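Local coordinates for protein putative acetyltransferase (Clostridium difficile, PDB 3DSB) that probably transfers an acyl group, most likely acetyl from acetyl-CoA, as GNAT-family acetyltransferases do, at residues 43-46 with 47-51. Numbering follows the deposited sequence. Where two conformers were deposited one is given.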
loop_
_atom_site.group_PDB
_atom_site.type_symbol
_atom_site.label_atom_id
_atom_site.label_comp_id
_atom_site.label_asym_id
_atom_site.label_seq_id
_atom_site.Cartn_x
_atom_site.Cartn_y
_atom_site.Cartn_z
ATOM N N LYS A 43 6.214 -8.330 -17.382
ATOM C CA LYS A 43 5.217 -7.283 -17.617
ATOM C C LYS A 43 5.067 -6.377 -16.380
ATOM O O LYS A 43 4.936 -5.151 -16.517
ATOM C CB LYS A 43 3.842 -7.884 -17.936
ATOM C CG LYS A 43 3.757 -8.500 -19.334
ATOM C CD LYS A 43 2.458 -9.235 -19.575
ATOM C CE LYS A 43 2.501 -9.926 -20.936
ATOM N NZ LYS A 43 1.353 -10.835 -21.081
ATOM N N GLY A 44 5.051 -7.004 -15.197
ATOM C CA GLY A 44 4.884 -6.224 -13.975
ATOM C C GLY A 44 6.054 -5.295 -13.721
ATOM O O GLY A 44 5.867 -4.191 -13.219
ATOM N N VAL A 45 7.278 -5.775 -13.947
ATOM C CA VAL A 45 8.453 -4.910 -13.743
ATOM C C VAL A 45 8.452 -3.772 -14.778
ATOM O O VAL A 45 8.679 -2.613 -14.442
ATOM C CB VAL A 45 9.746 -5.731 -13.884
ATOM C CG1 VAL A 45 10.996 -4.814 -13.855
ATOM C CG2 VAL A 45 9.805 -6.738 -12.754
ATOM N N LYS A 46 8.181 -4.116 -16.039
ATOM C CA LYS A 46 8.125 -3.076 -17.091
ATOM C C LYS A 46 7.098 -2.000 -16.723
ATOM O O LYS A 46 7.345 -0.782 -16.875
ATOM C CB LYS A 46 7.785 -3.708 -18.447
ATOM C CG LYS A 46 7.731 -2.699 -19.580
ATOM C CD LYS A 46 7.171 -3.378 -20.837
ATOM C CE LYS A 46 7.312 -2.450 -22.038
ATOM N NZ LYS A 46 6.959 -3.168 -23.300
ATOM N N ALA A 47 5.916 -2.441 -16.273
ATOM C CA ALA A 47 4.860 -1.478 -15.989
ATOM C C ALA A 47 5.338 -0.509 -14.906
ATOM O O ALA A 47 5.091 0.702 -14.969
ATOM C CB ALA A 47 3.557 -2.179 -15.560
ATOM N N LEU A 48 6.023 -1.040 -13.895
ATOM C CA LEU A 48 6.520 -0.198 -12.828
ATOM C C LEU A 48 7.615 0.744 -13.353
ATOM O O LEU A 48 7.616 1.937 -13.038
ATOM C CB LEU A 48 7.004 -1.100 -11.683
ATOM C CG LEU A 48 7.092 -0.561 -10.261
ATOM C CD1 LEU A 48 7.257 -1.754 -9.302
ATOM C CD2 LEU A 48 8.248 0.397 -10.130
ATOM N N LEU A 49 8.541 0.217 -14.163
ATOM C CA LEU A 49 9.612 1.079 -14.728
ATOM C C LEU A 49 9.049 2.248 -15.526
ATOM O O LEU A 49 9.668 3.331 -15.546
ATOM C CB LEU A 49 10.587 0.254 -15.567
ATOM C CG LEU A 49 11.503 -0.686 -14.771
ATOM C CD1 LEU A 49 12.163 -1.668 -15.729
ATOM C CD2 LEU A 49 12.574 0.068 -14.006
ATOM N N LEU A 50 7.893 2.017 -16.167
ATOM C CA LEU A 50 7.297 3.008 -17.056
ATOM C C LEU A 50 6.477 4.043 -16.312
ATOM O O LEU A 50 6.114 5.078 -16.904
ATOM C CB LEU A 50 6.401 2.328 -18.097
ATOM C CG LEU A 50 7.127 1.639 -19.242
ATOM C CD1 LEU A 50 6.159 0.735 -20.004
ATOM C CD2 LEU A 50 7.756 2.715 -20.172
ATOM N N ASP A 51 6.170 3.798 -15.034
ATOM C CA ASP A 51 5.252 4.666 -14.311
ATOM C C ASP A 51 5.690 4.914 -12.896
ATOM O O ASP A 51 5.415 4.125 -12.010
ATOM C CB ASP A 51 3.843 4.089 -14.361
ATOM C CG ASP A 51 2.818 5.019 -13.792
ATOM O OD1 ASP A 51 3.161 6.185 -13.446
ATOM O OD2 ASP A 51 1.649 4.559 -13.688
#
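Val45 with Leu49 and Lys46 with Leu50 form two i to i+4 side-chain pairs along the last turns of helix 38-50, a local contact within one continuous helix. Four successive backbone hydrogen bonds hold the turns together. Ala47 N donates to Lys43 O at 2.9 Å and Leu48 N to Gly44 O, the longest of the set at 3.2 Å. The bond from Leu49 N to Val45 O is the straightest, 167° at the hydrogen. From Leu50 N to Lys46 O the angle drops to 140°, while Leu50 N also makes a weak bond to Ala47 O; Asp51 is non-helical.

Val45 and Leu49 run in step from adjacent turns on one flank of the helix. With Val45 CG1 anti to the backbone N (chi1 173°), this methyl reaches Leu49 CD1 at 3.8 Å, and Leu49 CG rests 3.4 Å from Val45 O. In this GNAT fold the pair faces inward: both residues touch Leu17 of helix 17-32 and Tyr57 of strand 56-62, so the helix packs against its neighbouring helix and the central sheet.

Lys46 and Leu50 run alongside each other on a more exposed flank. The extended lysine lays its aliphatic stem beside the leucine, CG coming 3.8 Å from Leu50 CD1, and Leu50 CG lies 3.4 Å from Lys46 O. Another face meets the second subunit, where Trp76 of that chain packs on Ala47 and Leu48 and its NE1 hydrogen-bonds Gly44 O, giving this carbonyl a second donor besides Leu48 N. Asp51, at the C-terminal end of the segment, forms salt bridges with Lys54, Arg53 and Arg53 of the second subunit.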